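Local coordinates for protein diaminopimelate decarboxylase (Methanocaldococcus jannaschii, PDB 1TWI) that catalyses the pyridoxal 5'-phosphate-dependent decarboxylation of meso-diaminopimelate to L-lysine, the last step of lysine biosynthesis by the diaminopimelate pathway, at residues A[2-7]-A[380-385]; A[212-217]-A[291-296]; A[253-258]-A[327-332]. One frame throughout, in Å; residues are numbered along the deposited sequence.

Overall arrangement
Along the chain the segments come in the order 2-7, 212-217, 253-258, 291-296, 327-332 and 380-385. Contact 1 therefore closes a loop that holds the other two, while contacts 2 and 3 alternate. Between centres, contacts 1 and 2 lie about 15 Å apart, 1 and 3 about 11 Å, and 2 and 3 about 12 Å. Contact 2 binds the cofactor phosphate at the C-terminal end of the parallel barrel strands; contact 3 joins a loop after barrel strand 244-246 to helix 329-333; contact 1 sets the N-terminus against the mixed sheet. Polar links through loop 253-258 (Asp383-Lys257, then Tyr255-Arg293) connect the N-terminal region with the phosphate site.

Contact 1 (A[2-7]-A[380-385]); sequences LGNDTV and AIFDVG
With its first torsion at -55°, Asn4 carries CG anti to its own carbonyl carbon and points the side chain at Phe382 and Asp383, both of which also hold CG beside the backbone N. Asn4 thus brings its amide group to the edge of the Phe382 ring: Asn4 CG lies 3.6 Å from Phe382 CD2 and 3.9 Å from Phe382 CE2. The amide plane is turned 80° from that of the ring.

Against Asp383 the same amide is turned much less, its plane 23° from the carboxylate, although the two side chains cross at about a right angle. Asp383 OD1 is 3.8 Å from Asn4 CG. The carboxylate finds its strongest partner in Lys257, which forms a salt bridge to Asp383 OD2 and also a hydrogen bond to Leu2 O. That one ammonium group therefore serves both sides of this contact, and it would probably help keep the buried aspartate ionised.

The contact joins the N-terminal loop to the mixed beta sheet, outside the cofactor barrel. The side chain of Asp383 is about 7 Å from that of Arg329, an inferred substrate-binding residue, and about 12 Å from the bound pyridoxal phosphate, which places the contact near the pocket but not in it.

The touching residues are buried, and 149 Å² is enclosed between the segments. A type I turn from Asn4 to Val7 leads the N-terminal loop into strand 7-10. Phe382 belongs to the region of strand 378-382 in the mixed sheet, edge-to-face with Tyr301 of strand 300-311 and with His338, and it also meets Phe14 of strand 13-16. Asp5 and Thr6 rest on helix 37-58.

Contact 2 (A[212-217]-A[291-296]); sequences GSQLTD and PGRSLV. With PLP (pyridoxal-5'-phosphate), chain E.
This is a phosphate-binding contact, made by Ser213 and Gln214 with Arg293 at the C-terminal end of the parallel barrel strands, where a loop after strand 202-208 faces the turn after strand 286-289. The direct link is Arg293 NH2 to Ser213 OG, a hydrogen bond of 2.8 Å. It is nearly straight, at 176°, and the serine oxygen lies only 2° out of the guanidinium plane. Because the hydroxyl accepts from the arginine, it has its own hydrogen for PLP O1P, to which it donates. That second separation as modelled is very short, so its exact value is doubtful.

Water 1 makes a second connection at the guanidinium edge. It accepts from Arg293 NE at 2.9 Å and from Gln214 N at 2.8 Å, and donates to PLP O1P at 2.6 Å, so three bonds fix it between both segments and the cofactor.

The enzyme belongs to the class-II Orn/Lys/Arg decarboxylases, whose cofactor domain is a TIM barrel, and here the phosphate sits at a helix N-terminus. Gly292 takes the N-cap position of helix 293-296. Its N gives a hydrogen bond of 2.9 Å to PLP O3P, and Arg293 N one of 2.7 Å to PLP O2P. Having no side chain, Gly292 lets the phosphate lie close against the backbone, and the helix end would add a favourable dipole. Tyr387 OH and Gly250 N are also hydrogen-bonded to the PLP.

Arg293 extends along its first two torsions and bends at the third (-56°), which turns one guanidinium face toward Gln214. Gln214 CB lies over that face, toward its rim, 3.8 Å from Arg293 NE. Arg293 NH1 is hydrogen-bonded to Tyr255, and both Ser213 and Arg293 line the pocket of the bound lysine.

Contact 3 (A[253-258]-A[327-332]); sequences IPYYKD and MMRPAM
Stacking is the main interaction between Tyr255 and Arg329, whose side chains reach each other from opposite directions. The guanidinium lies flat on the ring, with planes 14° apart and centres 4.2 Å apart. Arg329 NH1 comes nearest, 3.3 Å from both Tyr255 CZ and Tyr255 CE1, placed over the face toward the rim. Arg329 CZ is 31° off the ring normal, which makes this an off-centre cation-pi pair, shifted toward the phenol end: Tyr255 OH lies over the middle of the guanidinium, 3.6 Å from Arg329 CZ. A bend at the third torsion of Arg329 (76°) lays the flat group on the ring.

Apolar packing closes the other side of the tyrosine. Ile253 CD1 sits 3.4 Å above the centre of the opposite face, so the ring is sandwiched between an aliphatic methyl and a guanidinium. His337 meets the ring edge-to-face.

Hydrogen bonds act within each segment and beyond it. Pro254 is the centre of an inverse gamma turn, with a weak bond of 2.9 Å from Tyr255 N to Ile253 O. Lys257 NZ donates to Pro254 O at 2.6 Å, and the same ammonium group also reaches Asp383. Arg329 N makes a weak capping bond of 3.7 Å to Met327 SD. Tyr255 OH is hydrogen-bonded to Arg293 NH1.

Chemically, one tyrosine thus handles two arginines, one by its face and one by its hydroxyl, and both line the pocket of the bound lysine. Such a grouping is consistent with their inferred substrate binding: stacking probably restricts the rotation of the Arg329 guanidinium, while its N-H bonds point within its own plane rather than at the ring face.

Contact 1 (A[2-7]-A[380-385])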
# COMPACT_ATOMS: atom_id res chain seq x y z
N LEU A 2 -24.80 -12.68 -0.86
CA LEU A 2 -24.10 -13.86 -1.44
C LEU A 2 -22.69 -13.95 -0.84
O LEU A 2 -21.93 -12.99 -1.00
CB LEU A 2 -23.90 -13.71 -2.96
CG LEU A 2 -23.93 -14.90 -3.94
CD1 LEU A 2 -23.11 -14.51 -5.22
CD2 LEU A 2 -23.44 -16.21 -3.33
N GLY A 3 -22.37 -15.08 -0.22
CA GLY A 3 -21.08 -15.31 0.40
C GLY A 3 -21.01 -14.85 1.87
O GLY A 3 -20.13 -15.30 2.63
N ASN A 4 -21.93 -13.99 2.30
CA ASN A 4 -21.85 -13.47 3.69
C ASN A 4 -22.89 -14.25 4.48
O ASN A 4 -24.01 -13.80 4.76
CB ASN A 4 -22.11 -11.98 3.66
CG ASN A 4 -21.14 -11.27 2.69
OD1 ASN A 4 -19.90 -11.17 2.97
ND2 ASN A 4 -21.66 -10.81 1.56
N ASP A 5 -22.50 -15.46 4.80
CA ASP A 5 -23.43 -16.39 5.43
C ASP A 5 -23.79 -16.19 6.88
O ASP A 5 -24.76 -16.81 7.38
CB ASP A 5 -22.88 -17.82 5.25
CG ASP A 5 -22.59 -18.14 3.79
OD1 ASP A 5 -23.58 -18.12 2.99
OD2 ASP A 5 -21.39 -18.38 3.46
N THR A 6 -23.04 -15.34 7.57
CA THR A 6 -23.30 -15.19 8.99
C THR A 6 -23.73 -13.83 9.41
O THR A 6 -23.73 -13.54 10.63
CB THR A 6 -22.04 -15.57 9.79
OG1 THR A 6 -21.02 -14.57 9.57
CG2 THR A 6 -21.50 -16.94 9.33
N VAL A 7 -24.12 -12.99 8.46
CA VAL A 7 -24.56 -11.65 8.81
C VAL A 7 -26.02 -11.51 8.54
O VAL A 7 -26.59 -12.29 7.78
CB VAL A 7 -23.80 -10.54 8.01
CG1 VAL A 7 -22.26 -10.74 8.19
CG2 VAL A 7 -24.19 -10.58 6.52
N ALA A 380 -20.57 -0.35 6.95
CA ALA A 380 -19.81 -1.59 6.89
C ALA A 380 -19.38 -1.82 5.42
O ALA A 380 -20.22 -1.80 4.46
CB ALA A 380 -20.68 -2.77 7.37
N ILE A 381 -18.09 -2.08 5.24
CA ILE A 381 -17.56 -2.35 3.91
C ILE A 381 -17.34 -3.85 3.94
O ILE A 381 -16.55 -4.38 4.75
CB ILE A 381 -16.22 -1.60 3.70
CG1 ILE A 381 -16.47 -0.08 3.80
CG2 ILE A 381 -15.61 -1.93 2.29
CD1 ILE A 381 -15.11 0.74 4.17
N PHE A 382 -18.02 -4.55 3.05
CA PHE A 382 -17.95 -6.01 3.00
C PHE A 382 -16.73 -6.62 2.34
O PHE A 382 -16.08 -6.02 1.50
CB PHE A 382 -19.12 -6.58 2.19
CG PHE A 382 -20.44 -6.64 2.95
CD1 PHE A 382 -20.80 -5.61 3.83
CD2 PHE A 382 -21.33 -7.68 2.72
CE1 PHE A 382 -22.05 -5.62 4.46
CE2 PHE A 382 -22.61 -7.72 3.34
CZ PHE A 382 -22.96 -6.68 4.21
N ASP A 383 -16.46 -7.86 2.74
CA ASP A 383 -15.49 -8.72 2.07
C ASP A 383 -14.07 -8.16 2.10
O ASP A 383 -13.40 -8.06 1.08
CB ASP A 383 -15.99 -8.90 0.63
CG ASP A 383 -17.40 -9.51 0.58
OD1 ASP A 383 -17.63 -10.50 1.32
OD2 ASP A 383 -18.28 -9.03 -0.18
N VAL A 384 -13.62 -7.80 3.29
CA VAL A 384 -12.28 -7.25 3.43
C VAL A 384 -11.39 -8.20 4.24
O VAL A 384 -10.36 -7.78 4.79
CB VAL A 384 -12.35 -5.92 4.16
CG1 VAL A 384 -12.98 -4.82 3.27
CG2 VAL A 384 -13.18 -6.11 5.51
N GLY A 385 -11.81 -9.47 4.38
CA GLY A 385 -10.96 -10.40 5.14
C GLY A 385 -9.62 -10.79 4.50
O GLY A 385 -8.72 -11.28 5.17

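Contact 2 (A[212-217]-A[291-296])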
# COMPACT_ATOMS: atom_id res chain seq x y z
N GLY A 212 -3.36 -17.05 -11.13
CA GLY A 212 -3.94 -15.72 -11.10
C GLY A 212 -4.83 -15.63 -9.88
O GLY A 212 -4.82 -16.55 -9.04
N SER A 213 -5.63 -14.57 -9.79
CA SER A 213 -6.45 -14.36 -8.59
C SER A 213 -7.78 -13.71 -8.96
O SER A 213 -7.90 -13.05 -10.00
CB SER A 213 -5.67 -13.48 -7.60
OG SER A 213 -6.26 -13.43 -6.27
N GLN A 214 -8.77 -13.95 -8.10
CA GLN A 214 -10.14 -13.47 -8.26
C GLN A 214 -10.66 -13.89 -9.64
O GLN A 214 -11.18 -13.07 -10.43
CB GLN A 214 -10.20 -11.93 -8.04
CG GLN A 214 -11.59 -11.30 -8.22
CD GLN A 214 -12.68 -11.95 -7.34
OE1 GLN A 214 -13.92 -11.83 -7.63
NE2 GLN A 214 -12.26 -12.60 -6.27
N LEU A 215 -10.53 -15.19 -9.93
CA LEU A 215 -10.97 -15.80 -11.18
C LEU A 215 -12.35 -16.41 -10.87
O LEU A 215 -12.46 -17.32 -10.03
CB LEU A 215 -10.02 -16.93 -11.59
CG LEU A 215 -8.56 -16.44 -11.77
CD1 LEU A 215 -7.69 -17.55 -12.26
CD2 LEU A 215 -8.56 -15.32 -12.79
N THR A 216 -13.37 -15.87 -11.53
CA THR A 216 -14.74 -16.30 -11.31
C THR A 216 -15.27 -17.10 -12.51
O THR A 216 -16.44 -17.00 -12.86
CB THR A 216 -15.69 -15.06 -11.09
OG1 THR A 216 -15.53 -14.15 -12.18
CG2 THR A 216 -15.34 -14.32 -9.79
N ASP A 217 -14.40 -17.88 -13.14
CA ASP A 217 -14.78 -18.73 -14.28
C ASP A 217 -14.00 -19.99 -14.00
O ASP A 217 -12.83 -19.90 -13.64
CB ASP A 217 -14.30 -18.10 -15.59
CG ASP A 217 -14.64 -18.94 -16.83
OD1 ASP A 217 -14.82 -20.18 -16.75
OD2 ASP A 217 -14.69 -18.36 -17.93
N PRO A 291 -5.78 -21.86 -1.60
CA PRO A 291 -6.70 -20.73 -1.57
C PRO A 291 -6.30 -19.69 -0.51
O PRO A 291 -5.80 -20.06 0.58
CB PRO A 291 -8.05 -21.39 -1.24
CG PRO A 291 -7.66 -22.54 -0.32
CD PRO A 291 -6.36 -23.08 -0.98
N GLY A 292 -6.51 -18.41 -0.85
CA GLY A 292 -6.25 -17.31 0.07
C GLY A 292 -7.59 -16.58 0.26
O GLY A 292 -8.33 -16.79 1.23
N ARG A 293 -7.89 -15.73 -0.71
CA ARG A 293 -9.12 -14.94 -0.74
C ARG A 293 -10.34 -15.80 -0.49
O ARG A 293 -11.17 -15.46 0.33
CB ARG A 293 -9.25 -14.27 -2.11
CG ARG A 293 -10.20 -13.06 -2.17
CD ARG A 293 -10.48 -12.71 -3.68
NE ARG A 293 -9.22 -12.48 -4.41
CZ ARG A 293 -8.58 -11.30 -4.45
NH1 ARG A 293 -9.07 -10.21 -3.83
NH2 ARG A 293 -7.42 -11.24 -5.07
N SER A 294 -10.44 -16.96 -1.14
CA SER A 294 -11.64 -17.77 -0.93
C SER A 294 -11.81 -18.44 0.45
O SER A 294 -12.85 -19.08 0.72
CB SER A 294 -11.83 -18.80 -2.08
OG SER A 294 -10.72 -19.66 -2.18
N LEU A 295 -10.79 -18.34 1.32
CA LEU A 295 -11.01 -18.81 2.68
C LEU A 295 -11.36 -17.67 3.63
O LEU A 295 -12.13 -17.88 4.56
CB LEU A 295 -9.79 -19.49 3.31
CG LEU A 295 -9.55 -20.89 2.73
CD1 LEU A 295 -8.34 -21.46 3.38
CD2 LEU A 295 -10.80 -21.78 2.97
N VAL A 296 -10.79 -16.49 3.43
CA VAL A 296 -11.04 -15.44 4.40
C VAL A 296 -11.74 -14.16 3.99
O VAL A 296 -12.23 -13.45 4.85
CB VAL A 296 -9.69 -15.06 5.14
CG1 VAL A 296 -9.10 -16.33 5.83
CG2 VAL A 296 -8.63 -14.48 4.11
N1 PLP E . -0.59 -19.32 -4.33
C2 PLP E . 0.30 -18.39 -4.83
C2A PLP E . 1.63 -18.94 -5.39
C3 PLP E . -0.07 -17.05 -4.77
O3 PLP E . 0.83 -16.16 -5.27
C4 PLP E . -1.27 -16.61 -4.28
C4A PLP E . -1.58 -15.07 -4.26
O4A PLP E . -0.65 -14.35 -4.44
C5 PLP E . -2.18 -17.55 -3.76
C6 PLP E . -1.81 -18.89 -3.82
C5A PLP E . -3.56 -17.26 -3.18
O4P PLP E . -4.42 -16.58 -4.13
P PLP E . -5.94 -16.29 -3.81
O1P PLP E . -6.42 -15.58 -5.01
O2P PLP E . -5.93 -15.40 -2.59
O3P PLP E . -6.62 -17.56 -3.59
O HOH W 1 -8.95 -15.14 -5.61

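Contact 3 (A[253-258]-A[327-332])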
# COMPACT_ATOMS: atom_id res chain seq x y z
N ILE A 253 -14.13 -14.60 -5.23
CA ILE A 253 -15.18 -14.57 -4.23
C ILE A 253 -16.26 -13.57 -4.71
O ILE A 253 -15.99 -12.70 -5.55
CB ILE A 253 -14.60 -14.19 -2.81
CG1 ILE A 253 -14.13 -12.73 -2.79
CG2 ILE A 253 -13.48 -15.16 -2.42
CD1 ILE A 253 -15.15 -11.74 -2.05
N PRO A 254 -17.48 -13.68 -4.18
CA PRO A 254 -18.51 -12.74 -4.66
C PRO A 254 -18.50 -11.28 -4.15
O PRO A 254 -19.28 -10.93 -3.26
CB PRO A 254 -19.83 -13.50 -4.34
CG PRO A 254 -19.49 -14.26 -3.03
CD PRO A 254 -17.99 -14.61 -3.15
N TYR A 255 -17.63 -10.43 -4.71
CA TYR A 255 -17.62 -9.05 -4.28
C TYR A 255 -18.95 -8.42 -4.73
O TYR A 255 -19.52 -7.65 -3.98
CB TYR A 255 -16.46 -8.29 -4.91
CG TYR A 255 -15.14 -8.62 -4.26
CD1 TYR A 255 -14.85 -8.21 -2.94
CD2 TYR A 255 -14.21 -9.40 -4.94
CE1 TYR A 255 -13.61 -8.56 -2.32
CE2 TYR A 255 -12.98 -9.78 -4.33
CZ TYR A 255 -12.70 -9.35 -3.03
OH TYR A 255 -11.47 -9.69 -2.47
N TYR A 256 -19.36 -8.70 -5.97
CA TYR A 256 -20.65 -8.26 -6.52
C TYR A 256 -21.64 -9.30 -6.00
O TYR A 256 -21.34 -10.48 -6.01
CB TYR A 256 -20.61 -8.27 -8.06
CG TYR A 256 -20.01 -6.99 -8.59
CD1 TYR A 256 -20.74 -5.81 -8.58
CD2 TYR A 256 -18.70 -6.95 -9.07
CE1 TYR A 256 -20.17 -4.63 -9.03
CE2 TYR A 256 -18.12 -5.77 -9.53
CZ TYR A 256 -18.86 -4.64 -9.51
OH TYR A 256 -18.29 -3.49 -10.00
N LYS A 257 -22.81 -8.86 -5.54
CA LYS A 257 -23.80 -9.76 -4.96
C LYS A 257 -24.99 -10.17 -5.85
O LYS A 257 -25.85 -10.97 -5.42
CB LYS A 257 -24.34 -9.12 -3.70
CG LYS A 257 -23.23 -8.52 -2.78
CD LYS A 257 -22.43 -9.68 -2.19
CE LYS A 257 -21.34 -9.19 -1.22
NZ LYS A 257 -20.43 -10.35 -1.01
N ASP A 258 -25.03 -9.66 -7.07
CA ASP A 258 -26.14 -9.92 -8.02
C ASP A 258 -25.99 -11.17 -8.92
O ASP A 258 -26.98 -11.66 -9.49
CB ASP A 258 -26.33 -8.68 -8.88
CG ASP A 258 -25.13 -8.42 -9.80
OD1 ASP A 258 -23.95 -8.55 -9.35
OD2 ASP A 258 -25.36 -8.10 -10.99
N MET A 327 -7.40 -0.25 4.39
CA MET A 327 -7.88 -1.23 3.42
C MET A 327 -7.63 -0.60 2.06
O MET A 327 -8.36 0.30 1.63
CB MET A 327 -9.36 -1.47 3.64
CG MET A 327 -9.82 -2.87 3.19
SD MET A 327 -10.08 -3.02 1.39
CE MET A 327 -11.75 -2.13 1.19
N MET A 328 -6.59 -1.09 1.40
CA MET A 328 -6.10 -0.52 0.15
C MET A 328 -6.75 -0.96 -1.15
O MET A 328 -6.41 -0.39 -2.20
CB MET A 328 -4.61 -0.82 0.02
CG MET A 328 -3.74 -0.16 1.11
SD MET A 328 -3.47 1.58 0.63
CE MET A 328 -2.12 1.26 -0.57
N ARG A 329 -7.66 -1.94 -1.12
CA ARG A 329 -8.16 -2.46 -2.41
C ARG A 329 -8.81 -1.46 -3.35
O ARG A 329 -8.47 -1.41 -4.53
CB ARG A 329 -9.10 -3.68 -2.25
CG ARG A 329 -8.50 -4.91 -1.61
CD ARG A 329 -9.52 -6.09 -1.85
NE ARG A 329 -9.45 -6.55 -3.22
CZ ARG A 329 -10.46 -6.62 -4.10
NH1 ARG A 329 -11.70 -6.26 -3.82
NH2 ARG A 329 -10.20 -7.10 -5.30
N PRO A 330 -9.78 -0.67 -2.86
CA PRO A 330 -10.39 0.30 -3.79
C PRO A 330 -9.40 1.34 -4.33
O PRO A 330 -9.36 1.60 -5.55
CB PRO A 330 -11.50 0.95 -2.97
CG PRO A 330 -11.89 -0.16 -1.95
CD PRO A 330 -10.48 -0.68 -1.56
N ALA A 331 -8.59 1.95 -3.45
CA ALA A 331 -7.63 2.94 -3.91
C ALA A 331 -6.59 2.41 -4.92
O ALA A 331 -6.24 3.08 -5.91
CB ALA A 331 -6.93 3.60 -2.71
N MET A 332 -6.14 1.19 -4.69
CA MET A 332 -5.15 0.57 -5.51
C MET A 332 -5.63 -0.08 -6.81
O MET A 332 -4.93 -0.02 -7.83
CB MET A 332 -4.47 -0.48 -4.65
CG MET A 332 -3.21 -1.02 -5.18
SD MET A 332 -2.32 -1.64 -3.72
CE MET A 332 -1.01 -2.48 -4.65